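Local coordinates for protein fatty acid CoA ligase (Marinactinospora thermotolerans, PDB 6SQ8) that belongs to the ANL superfamily of AMP-binding enzymes and binds adenosine monophosphate and 1-ethanoyl-9H-pyrido[3,4-b]indole-3-carboxylic acid, at residues A[101-104]-A[110-113]; A[398-401]-A[406-409]; A[183-188]-A[192-197]; A[5-10]-A[146-151]. All blocks are in the same frame, centred on the assembly; numbering follows the deposited sequence.

Contact 1: residues A[101-104]-A[110-113]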
loop_
_atom_site.group_PDB
_atom_site.type_symbol
_atom_site.label_atom_id
_atom_site.label_comp_id
_atom_site.label_asym_id
_atom_site.label_seq_id
_atom_site.Cartn_x
_atom_site.Cartn_y
_atom_site.Cartn_z
ATOM N N LEU A 101 -16.604 -16.689 -5.982
ATOM C CA LEU A 101 -16.594 -15.232 -6.094
ATOM C C LEU A 101 -17.714 -14.685 -5.215
ATOM O O LEU A 101 -18.850 -14.943 -5.481
ATOM C CB LEU A 101 -16.802 -14.832 -7.553
ATOM C CG LEU A 101 -17.032 -13.341 -7.779
ATOM C CD1 LEU A 101 -15.733 -12.554 -7.614
ATOM C CD2 LEU A 101 -17.645 -13.092 -9.152
ATOM N N VAL A 102 -17.360 -13.972 -4.150
ATOM C CA VAL A 102 -18.314 -13.277 -3.310
ATOM C C VAL A 102 -18.273 -11.805 -3.706
ATOM O O VAL A 102 -17.190 -11.244 -3.813
ATOM C CB VAL A 102 -17.999 -13.465 -1.819
ATOM C CG1 VAL A 102 -19.019 -12.762 -0.934
ATOM C CG2 VAL A 102 -17.905 -14.931 -1.456
ATOM N N PHE A 103 -19.441 -11.205 -3.954
ATOM C CA PHE A 103 -19.495 -9.807 -4.375
ATOM C C PHE A 103 -20.663 -9.091 -3.699
ATOM O O PHE A 103 -21.557 -9.719 -3.154
ATOM C CB PHE A 103 -19.567 -9.705 -5.900
ATOM C CG PHE A 103 -20.875 -10.141 -6.507
ATOM C CD1 PHE A 103 -21.106 -11.468 -6.816
ATOM C CD2 PHE A 103 -21.867 -9.221 -6.782
ATOM C CE1 PHE A 103 -22.315 -11.869 -7.356
ATOM C CE2 PHE A 103 -23.071 -9.627 -7.329
ATOM C CZ PHE A 103 -23.289 -10.950 -7.615
ATOM N N GLU A 104 -20.598 -7.759 -3.718
ATOM C CA GLU A 104 -21.636 -6.900 -3.136
ATOM C C GLU A 104 -22.567 -6.425 -4.253
ATOM O O GLU A 104 -22.136 -6.284 -5.391
ATOM C CB GLU A 104 -21.014 -5.713 -2.395
ATOM C CG GLU A 104 -20.412 -6.065 -1.054
ATOM C CD GLU A 104 -19.843 -4.875 -0.286
ATOM O OE1 GLU A 104 -19.313 -3.935 -0.935
ATOM O OE2 GLU A 104 -19.936 -4.890 0.964
ATOM N N ARG A 110 -19.841 -5.305 -12.491
ATOM C CA ARG A 110 -18.472 -5.788 -12.657
ATOM C C ARG A 110 -18.417 -7.305 -12.432
ATOM O O ARG A 110 -17.661 -8.001 -13.100
ATOM C CB ARG A 110 -17.524 -5.032 -11.722
ATOM C CG ARG A 110 -16.086 -5.524 -11.770
ATOM C CD ARG A 110 -15.457 -5.529 -13.159
ATOM N NE ARG A 110 -15.280 -4.191 -13.699
ATOM C CZ ARG A 110 -14.189 -3.444 -13.541
ATOM N NH1 ARG A 110 -13.143 -3.913 -12.880
ATOM N NH2 ARG A 110 -14.152 -2.219 -14.037
ATOM N N ALA A 111 -19.219 -7.808 -11.495
ATOM C CA ALA A 111 -19.239 -9.238 -11.189
ATOM C C ALA A 111 -19.667 -10.025 -12.438
ATOM O O ALA A 111 -19.074 -11.054 -12.775
ATOM C CB ALA A 111 -20.143 -9.537 -10.005
ATOM N N ALA A 112 -20.718 -9.531 -13.099
ATOM C CA ALA A 112 -21.266 -10.146 -14.304
ATOM C C ALA A 112 -20.197 -10.123 -15.404
ATOM O O ALA A 112 -19.865 -11.154 -15.982
ATOM C CB ALA A 112 -22.525 -9.424 -14.721
ATOM N N ASP A 113 -19.647 -8.932 -15.644
ATOM C CA ASP A 113 -18.544 -8.704 -16.569
ATOM C C ASP A 113 -17.457 -9.772 -16.366
ATOM O O ASP A 113 -16.987 -10.384 -17.327
ATOM C CB ASP A 113 -18.000 -7.289 -16.357
ATOM C CG ASP A 113 -17.390 -6.623 -17.564
ATOM O OD1 ASP A 113 -16.906 -7.366 -18.463
ATOM O OD2 ASP A 113 -17.349 -5.367 -17.552
#
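In the beta-alpha-beta unit formed by strand 98-103, helix 108-117 and strand 122-125, F103 at the end of the first strand meets A111 on the following helix. This is a compact example of how a helix settles on a parallel sheet: A111 turns its CB toward the sheet, and the nearest alpha carbons, F103 CA and A111 CA, lie 6.8 Å apart. The A111 methyl sits over the middle of one face of the F103 ring in a CH-pi contact, with CB 3.7 Å from the ring centroid and only 14° off the ring normal. In F103, chi1 (71°) places CG between the backbone N and the carbonyl carbon, and chi2 (-86°) turns the ring face to the methyl. Strand 122-125 also packs on F103, through V123 and S125, and L56 of strand 52-56 adds a further contact, so the aromatic side chain is buried between helix and sheet. L101, two residues earlier and pointing the same way from the strand, reaches the helix more loosely: L101 CD2 ends 4.4 Å from A111 CB, the same methyl that lies over the F103 ring.

Contact 2: residues A[398-401]-A[406-409]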
loop_
_atom_site.group_PDB
_atom_site.type_symbol
_atom_site.label_atom_id
_atom_site.label_comp_id
_atom_site.label_asym_id
_atom_site.label_seq_id
_atom_site.Cartn_x
_atom_site.Cartn_y
_atom_site.Cartn_z
ATOM N N ASP A 398 14.138 2.090 -12.669
ATOM C CA ASP A 398 14.045 3.532 -12.946
ATOM C C ASP A 398 15.418 4.218 -12.958
ATOM O O ASP A 398 15.502 5.397 -13.310
ATOM C CB ASP A 398 13.170 4.224 -11.903
ATOM C CG ASP A 398 11.700 3.864 -12.029
ATOM O OD1 ASP A 398 11.303 3.262 -13.093
ATOM O OD2 ASP A 398 10.960 4.219 -11.088
ATOM N N ILE A 399 16.479 3.493 -12.594
ATOM C CA ILE A 399 17.812 4.035 -12.584
ATOM C C ILE A 399 18.167 4.448 -14.010
ATOM O O ILE A 399 17.934 3.691 -14.928
ATOM C CB ILE A 399 18.830 3.012 -12.054
ATOM C CG1 ILE A 399 18.510 2.557 -10.633
ATOM C CG2 ILE A 399 20.249 3.556 -12.171
ATOM C CD1 ILE A 399 19.331 1.389 -10.175
ATOM N N ILE A 400 18.766 5.631 -14.168
ATOM C CA ILE A 400 19.216 6.095 -15.450
ATOM C C ILE A 400 20.723 5.860 -15.537
ATOM O O ILE A 400 21.487 6.430 -14.748
ATOM C CB ILE A 400 18.850 7.578 -15.625
ATOM C CG1 ILE A 400 17.327 7.744 -15.692
ATOM C CG2 ILE A 400 19.539 8.156 -16.861
ATOM C CD1 ILE A 400 16.809 9.074 -15.185
ATOM N N ILE A 401 21.140 5.046 -16.515
ATOM C CA ILE A 401 22.571 4.756 -16.663
ATOM C C ILE A 401 23.144 5.633 -17.785
ATOM O O ILE A 401 22.625 5.649 -18.889
ATOM C CB ILE A 401 22.820 3.258 -16.907
ATOM C CG1 ILE A 401 22.164 2.388 -15.836
ATOM C CG2 ILE A 401 24.306 2.988 -17.029
ATOM C CD1 ILE A 401 22.201 0.903 -16.139
ATOM N N ASN A 406 25.493 5.791 -12.436
ATOM C CA ASN A 406 24.101 5.705 -12.038
ATOM C C ASN A 406 23.557 7.098 -11.705
ATOM O O ASN A 406 24.029 7.752 -10.779
ATOM C CB ASN A 406 23.873 4.766 -10.839
ATOM C CG ASN A 406 23.863 3.311 -11.233
ATOM O OD1 ASN A 406 23.870 2.980 -12.422
ATOM N ND2 ASN A 406 23.760 2.441 -10.246
ATOM N N VAL A 407 22.531 7.508 -12.447
ATOM C CA VAL A 407 21.753 8.677 -12.101
ATOM C C VAL A 407 20.442 8.190 -11.486
ATOM O O VAL A 407 19.631 7.551 -12.151
ATOM C CB VAL A 407 21.512 9.555 -13.343
ATOM C CG1 VAL A 407 20.366 10.540 -13.152
ATOM C CG2 VAL A 407 22.778 10.295 -13.746
ATOM N N TYR A 408 20.238 8.482 -10.204
ATOM C CA TYR A 408 19.040 8.006 -9.519
ATOM C C TYR A 408 17.948 9.044 -9.724
ATOM O O TYR A 408 18.103 10.196 -9.338
ATOM C CB TYR A 408 19.336 7.720 -8.054
ATOM C CG TYR A 408 20.405 6.670 -7.876
ATOM C CD1 TYR A 408 20.184 5.356 -8.251
ATOM C CD2 TYR A 408 21.671 7.009 -7.414
ATOM C CE1 TYR A 408 21.181 4.396 -8.139
ATOM C CE2 TYR A 408 22.670 6.062 -7.284
ATOM C CZ TYR A 408 22.426 4.750 -7.646
ATOM O OH TYR A 408 23.419 3.832 -7.508
ATOM N N SER A 409 16.870 8.635 -10.386
ATOM C CA SER A 409 15.843 9.574 -10.796
ATOM C C SER A 409 15.213 10.293 -9.590
ATOM O O SER A 409 14.817 11.431 -9.730
ATOM C CB SER A 409 14.802 8.911 -11.640
ATOM O OG SER A 409 14.349 7.733 -11.011
#
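I400 and V407 pair across a beta hairpin, strand 400-402 with strand 405-407, in the C-terminal part of the chain, and the contact is partly buried. They form an antiparallel hydrogen-bonded pair, joined by I400 N to V407 O at 2.9 Å and by V407 N to I400 O at 2.7 Å. Their side chains share one face of the ribbon, I400 CB to V407 CB 4.0 Å, and this face is buried, with V427 of strand 422-432 packing on I400. I401 and N406, a non-hydrogen-bonded pair, turn to the other, more exposed face. There N406 lays its amide against aliphatic groups: N406 OD1 is 3.7 Å from I399 CG2, with I401 CG1 on hand as well. The other branch of the amide is tied down, since N406 ND2 donates to Y408 OH at 3.1 Å, almost straight (165°) and in the amide plane, which helps to fix how the amide is turned. I399 also runs alongside Y408, where I399 CG1 meets the ring edge, 4.0 Å from Y408 CD1. On the approach to the hairpin, D398 forms a salt bridge with R493, and its side chain lies about 7 Å from the bound adenosine monophosphate. Y408 takes the N-cap position of the helix that follows. A short two-stranded ribbon leading straight into a helix is consistent with the start of the small C-terminal domain in ANL enzymes.

Contact 3: residues A[183-188]-A[192-197]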
loop_
_atom_site.group_PDB
_atom_site.type_symbol
_atom_site.label_atom_id
_atom_site.label_comp_id
_atom_site.label_asym_id
_atom_site.label_seq_id
_atom_site.Cartn_x
_atom_site.Cartn_y
_atom_site.Cartn_z
ATOM N N ASP A 183 1.911 -7.078 15.103
ATOM C CA ASP A 183 2.952 -6.695 16.074
ATOM C C ASP A 183 3.723 -5.469 15.550
ATOM O O ASP A 183 4.026 -4.540 16.313
ATOM C CB ASP A 183 3.852 -7.882 16.402
ATOM C CG ASP A 183 3.114 -9.038 17.066
ATOM O OD1 ASP A 183 2.499 -8.812 18.119
ATOM O OD2 ASP A 183 3.178 -10.175 16.511
ATOM N N ALA A 184 4.025 -5.486 14.249
ATOM C CA ALA A 184 4.622 -4.357 13.556
ATOM C C ALA A 184 3.724 -3.123 13.677
ATOM O O ALA A 184 4.189 -2.053 14.107
ATOM C CB ALA A 184 4.864 -4.725 12.120
ATOM N N ALA A 185 2.437 -3.287 13.352
ATOM C CA ALA A 185 1.474 -2.181 13.437
ATOM C C ALA A 185 1.499 -1.568 14.841
ATOM O O ALA A 185 1.498 -0.365 14.976
ATOM C CB ALA A 185 0.080 -2.649 13.069
ATOM N N VAL A 186 1.510 -2.408 15.876
ATOM C CA VAL A 186 1.518 -1.932 17.276
ATOM C C VAL A 186 2.804 -1.146 17.523
ATOM O O VAL A 186 2.815 -0.138 18.193
ATOM C CB VAL A 186 1.376 -3.086 18.296
ATOM C CG1 VAL A 186 1.626 -2.628 19.729
ATOM C CG2 VAL A 186 0.021 -3.759 18.189
ATOM N N SER A 187 3.899 -1.656 16.989
ATOM C CA SER A 187 5.192 -1.068 17.242
ATOM C C SER A 187 5.269 0.314 16.576
ATOM O O SER A 187 5.834 1.216 17.147
ATOM C CB SER A 187 6.290 -2.032 16.883
ATOM O OG SER A 187 6.993 -1.694 15.709
ATOM N N MET A 188 4.620 0.494 15.425
ATOM C CA MET A 188 4.575 1.775 14.694
ATOM C C MET A 188 3.544 2.732 15.307
ATOM O O MET A 188 3.827 3.903 15.412
ATOM C CB MET A 188 4.164 1.563 13.233
ATOM C CG MET A 188 5.128 0.791 12.434
ATOM S SD MET A 188 4.707 0.797 10.669
ATOM C CE MET A 188 3.380 -0.383 10.587
ATOM N N GLY A 192 -3.175 0.158 21.276
ATOM C CA GLY A 192 -4.555 0.535 21.061
ATOM C C GLY A 192 -5.317 0.609 22.377
ATOM O O GLY A 192 -4.721 0.439 23.424
ATOM N N PRO A 193 -6.619 0.841 22.328
ATOM C CA PRO A 193 -7.375 0.930 21.090
ATOM C C PRO A 193 -7.130 2.196 20.240
ATOM O O PRO A 193 -6.901 3.261 20.756
ATOM C CB PRO A 193 -8.816 0.894 21.618
ATOM C CG PRO A 193 -8.725 1.725 22.907
ATOM C CD PRO A 193 -7.305 1.542 23.412
ATOM N N TRP A 194 -7.155 2.004 18.917
ATOM C CA TRP A 194 -7.120 3.008 17.890
ATOM C C TRP A 194 -8.545 3.253 17.380
ATOM O O TRP A 194 -9.339 2.321 17.287
ATOM C CB TRP A 194 -6.250 2.515 16.723
ATOM C CG TRP A 194 -4.921 1.941 17.093
ATOM C CD1 TRP A 194 -4.084 2.345 18.095
ATOM C CD2 TRP A 194 -4.235 0.891 16.406
ATOM N NE1 TRP A 194 -2.925 1.610 18.086
ATOM C CE2 TRP A 194 -2.995 0.711 17.054
ATOM C CE3 TRP A 194 -4.554 0.063 15.326
ATOM C CZ2 TRP A 194 -2.089 -0.278 16.664
ATOM C CZ3 TRP A 194 -3.656 -0.904 14.932
ATOM C CH2 TRP A 194 -2.439 -1.076 15.597
ATOM N N ARG A 195 -8.856 4.501 17.021
ATOM C CA ARG A 195 -9.964 4.815 16.136
ATOM C C ARG A 195 -9.343 5.142 14.779
ATOM O O ARG A 195 -8.857 6.256 14.552
ATOM C CB ARG A 195 -10.818 5.950 16.701
ATOM C CG ARG A 195 -11.945 5.505 17.628
ATOM C CD ARG A 195 -11.600 5.229 19.096
ATOM N NE ARG A 195 -11.056 6.321 19.908
ATOM C CZ ARG A 195 -11.295 7.624 19.732
ATOM N NH1 ARG A 195 -12.215 7.996 18.860
ATOM N NH2 ARG A 195 -10.604 8.538 20.404
ATOM N N PHE A 196 -9.303 4.131 13.909
ATOM C CA PHE A 196 -8.460 4.136 12.722
ATOM C C PHE A 196 -9.322 4.373 11.481
ATOM O O PHE A 196 -10.146 3.538 11.108
ATOM C CB PHE A 196 -7.684 2.829 12.614
ATOM C CG PHE A 196 -6.394 2.912 11.845
ATOM C CD1 PHE A 196 -6.362 3.376 10.540
ATOM C CD2 PHE A 196 -5.210 2.469 12.405
ATOM C CE1 PHE A 196 -5.171 3.428 9.829
ATOM C CE2 PHE A 196 -4.017 2.519 11.700
ATOM C CZ PHE A 196 -4.003 2.990 10.405
ATOM N N LEU A 197 -9.081 5.521 10.839
ATOM C CA LEU A 197 -9.786 5.962 9.651
ATOM C C LEU A 197 -9.131 5.298 8.439
ATOM O O LEU A 197 -7.933 5.456 8.199
ATOM C CB LEU A 197 -9.661 7.485 9.567
ATOM C CG LEU A 197 -10.865 8.261 9.029
ATOM C CD1 LEU A 197 -10.435 9.546 8.313
ATOM C CD2 LEU A 197 -11.714 7.419 8.101
#
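Where helix 175-189 gives way to strand 195-198, the closest pair of CA atoms, those of V186 and G192, is 7.6 Å apart, and the indole of W194 spans the gap. A large aromatic residue just ahead of a strand can thus reach back to the helix that precedes it. The six-membered part of the indole does the touching: W194 CH2 lies 3.9 Å from A185 CB, and W194 CZ2 lies 4.0 Å from V186 CA, which stands at the ring edge, near its plane. The CG2 branch of V186 adds a looser contact with CZ2. The indole therefore abuts the helix backbone as well as its side chains. With CG beside the backbone N of W194 (chi1 -48°), the ring projects toward the helix, and its NE1 is hydrogen-bonded to the carbonyl oxygen of G190 in the connecting turn. That bond satisfies the one polar atom of a buried side chain and helps to fix its rotation. Around the contact, helix 205-215 packs on both partners, C212 touching A185 and W194 alike and T213 touching W194. On the strand side, the backbone of W194 bonds to T219 of strand 219-222, while H242 of strand 242-245 meets the indole with its ring plane inclined at about 35°.

Contact 4: residues A[5-10]-A[146-151]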
loop_
_atom_site.group_PDB
_atom_site.type_symbol
_atom_site.label_atom_id
_atom_site.label_comp_id
_atom_site.label_asym_id
_atom_site.label_seq_id
_atom_site.Cartn_x
_atom_site.Cartn_y
_atom_site.Cartn_z
ATOM N N GLY A 5 -4.627 -19.570 13.741
ATOM C CA GLY A 5 -4.272 -18.760 14.893
ATOM C C GLY A 5 -4.469 -17.272 14.636
ATOM O O GLY A 5 -4.862 -16.520 15.557
ATOM N N TYR A 6 -4.220 -16.854 13.384
ATOM C CA TYR A 6 -4.328 -15.447 12.973
ATOM C C TYR A 6 -5.787 -14.971 13.040
ATOM O O TYR A 6 -6.096 -14.037 13.778
ATOM C CB TYR A 6 -3.743 -15.195 11.578
ATOM C CG TYR A 6 -3.926 -13.768 11.122
ATOM C CD1 TYR A 6 -3.395 -12.718 11.860
ATOM C CD2 TYR A 6 -4.669 -13.457 9.996
ATOM C CE1 TYR A 6 -3.595 -11.397 11.496
ATOM C CE2 TYR A 6 -4.872 -12.143 9.609
ATOM C CZ TYR A 6 -4.342 -11.111 10.368
ATOM O OH TYR A 6 -4.526 -9.813 9.999
ATOM N N ALA A 7 -6.665 -15.616 12.275
ATOM C CA ALA A 7 -8.077 -15.257 12.267
ATOM C C ALA A 7 -8.606 -15.194 13.704
ATOM O O ALA A 7 -9.334 -14.271 14.060
ATOM C CB ALA A 7 -8.866 -16.237 11.427
ATOM N N ARG A 8 -8.227 -16.171 14.531
ATOM C CA ARG A 8 -8.675 -16.236 15.927
ATOM C C ARG A 8 -8.127 -15.024 16.689
ATOM O O ARG A 8 -8.828 -14.464 17.511
ATOM C CB ARG A 8 -8.254 -17.555 16.603
ATOM C CG ARG A 8 -8.947 -17.845 17.937
ATOM C CD ARG A 8 -8.307 -18.953 18.772
ATOM N NE ARG A 8 -7.265 -18.485 19.697
ATOM C CZ ARG A 8 -7.366 -18.493 21.025
ATOM N NH1 ARG A 8 -8.508 -18.837 21.604
ATOM N NH2 ARG A 8 -6.307 -18.209 21.778
ATOM N N ARG A 9 -6.870 -14.641 16.416
ATOM C CA ARG A 9 -6.245 -13.491 17.094
ATOM C C ARG A 9 -7.076 -12.234 16.854
ATOM O O ARG A 9 -7.283 -11.428 17.782
ATOM C CB ARG A 9 -4.812 -13.236 16.619
ATOM C CG ARG A 9 -4.094 -12.135 17.392
ATOM C CD ARG A 9 -2.745 -11.816 16.782
ATOM N NE ARG A 9 -2.097 -10.686 17.444
ATOM C CZ ARG A 9 -0.802 -10.424 17.369
ATOM N NH1 ARG A 9 -0.019 -11.112 16.547
ATOM N NH2 ARG A 9 -0.296 -9.480 18.137
ATOM N N VAL A 10 -7.532 -12.074 15.609
ATOM C CA VAL A 10 -8.280 -10.900 15.221
ATOM C C VAL A 10 -9.642 -10.948 15.923
ATOM O O VAL A 10 -10.001 -10.015 16.631
ATOM C CB VAL A 10 -8.417 -10.806 13.693
ATOM C CG1 VAL A 10 -9.227 -9.589 13.308
ATOM C CG2 VAL A 10 -7.059 -10.815 12.977
ATOM N N LEU A 146 -18.140 -20.097 15.683
ATOM C CA LEU A 146 -17.284 -20.017 14.525
ATOM C C LEU A 146 -16.460 -21.313 14.429
ATOM O O LEU A 146 -15.781 -21.706 15.372
ATOM C CB LEU A 146 -16.410 -18.759 14.626
ATOM C CG LEU A 146 -15.445 -18.496 13.458
ATOM C CD1 LEU A 146 -16.197 -18.350 12.149
ATOM C CD2 LEU A 146 -14.582 -17.271 13.687
ATOM N N ARG A 147 -16.579 -21.982 13.277
ATOM C CA ARG A 147 -16.000 -23.296 13.063
ATOM C C ARG A 147 -14.797 -23.100 12.139
ATOM O O ARG A 147 -14.964 -22.978 10.910
ATOM C CB ARG A 147 -17.052 -24.272 12.506
ATOM N N TYR A 148 -13.595 -23.050 12.727
ATOM C CA TYR A 148 -12.339 -22.825 11.960
ATOM C C TYR A 148 -11.899 -24.111 11.246
ATOM O O TYR A 148 -12.071 -25.194 11.747
ATOM C CB TYR A 148 -11.199 -22.367 12.869
ATOM C CG TYR A 148 -11.410 -21.070 13.612
ATOM C CD1 TYR A 148 -12.080 -21.031 14.828
ATOM C CD2 TYR A 148 -10.876 -19.882 13.131
ATOM C CE1 TYR A 148 -12.234 -19.847 15.531
ATOM C CE2 TYR A 148 -11.017 -18.686 13.826
ATOM C CZ TYR A 148 -11.697 -18.674 15.034
ATOM O OH TYR A 148 -11.877 -17.515 15.720
ATOM N N ARG A 149 -11.326 -23.963 10.059
ATOM C CA ARG A 149 -10.598 -25.019 9.358
ATOM C C ARG A 149 -9.195 -24.469 9.036
ATOM O O ARG A 149 -8.978 -23.255 9.047
ATOM C CB ARG A 149 -11.353 -25.444 8.088
ATOM C CG ARG A 149 -12.866 -25.571 8.240
ATOM C CD ARG A 149 -13.572 -26.037 6.973
ATOM N NE ARG A 149 -13.387 -25.162 5.818
ATOM C CZ ARG A 149 -13.971 -25.324 4.623
ATOM N NH1 ARG A 149 -14.954 -26.194 4.473
ATOM N NH2 ARG A 149 -13.565 -24.621 3.577
ATOM N N GLU A 150 -8.254 -25.370 8.741
ATOM C CA GLU A 150 -6.866 -25.044 8.495
ATOM C C GLU A 150 -6.567 -25.020 6.999
ATOM O O GLU A 150 -6.841 -25.981 6.307
ATOM C CB GLU A 150 -5.972 -26.108 9.119
ATOM C CG GLU A 150 -5.687 -25.837 10.575
ATOM C CD GLU A 150 -4.504 -24.912 10.770
ATOM O OE1 GLU A 150 -4.693 -23.858 11.382
ATOM O OE2 GLU A 150 -3.379 -25.228 10.305
ATOM N N HIS A 151 -5.956 -23.929 6.523
ATOM C CA HIS A 151 -5.397 -23.907 5.183
ATOM C C HIS A 151 -4.255 -24.919 5.141
ATOM O O HIS A 151 -3.341 -24.853 5.957
ATOM C CB HIS A 151 -4.991 -22.474 4.801
ATOM C CG HIS A 151 -4.821 -22.233 3.337
ATOM N ND1 HIS A 151 -3.842 -22.850 2.589
ATOM C CD2 HIS A 151 -5.458 -21.399 2.492
ATOM C CE1 HIS A 151 -3.903 -22.425 1.340
ATOM N NE2 HIS A 151 -4.876 -21.530 1.253
#
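R8 in the N-terminal helix 5-13 and Y148 in the irregular chain before strand 155-160 mark the closest approach of the two backbones, with their CA atoms 8.5 Å apart. Y148 bridges that distance alone, its side chain directed at the helix and its CG set beside the backbone N (chi1 -61°). The ring comes in edge-first against A7, whose methyl CB lies near the ring plane, 4.0 Å from Y148 CE2. The hydroxyl end goes further and lodges against R8: Y148 OH is 3.5 Å from R8 CA and 3.7 Å from R8 CG. Contact with R8 is thus made by the root of its side chain, CB and CG, which crosses the tyrosine at about a right angle. The chain then bends at chi3 (90°) and carries the guanidinium away, its plane 66° from that of the ring. From its own segment, L146 gives the Y148 ring a partner over one face, CG of L146 standing 4.0 Å above the plane and offset toward the rim. A72 of helix 61-72 touches L146 and Y148 both. Polar ties lie close by: E150 OE1 accepts a hydrogen bond from the backbone N of M4, just ahead of the helix. Chemically, the meeting of Y148 with A7 and R8 rests on van der Waals contact, for the phenol oxygen touches carbon atoms of R8 and the arginine's charge is directed elsewhere. Shape rather than charge pairing is what matches tyrosine to helix here.

Taken together, the four contacts illustrate how contacts near and far in sequence are distributed through an AMP-binding enzyme. Contacts 3 and 4 are coupled directly: D183 OD1 and R9 NH2 form a salt bridge of 2.9 Å, joining helix 175-189 to the N-terminal helix, although the contact centres are 21 Å apart. Contact 1 lies within the long chain excursion between the segments of contact 4, its nearest atoms about 12 Å away. Contact 2 stands apart, its centre 46 Å from that of contact 4, on opposite sides of the chain's centre. The ligands lie between: 1-ethanoyl-9H-pyrido[3,4-b]indole-3-carboxylic acid is about 9 Å from the side chain of A185 in contact 3 and about 13 Å from that of D398 in contact 2.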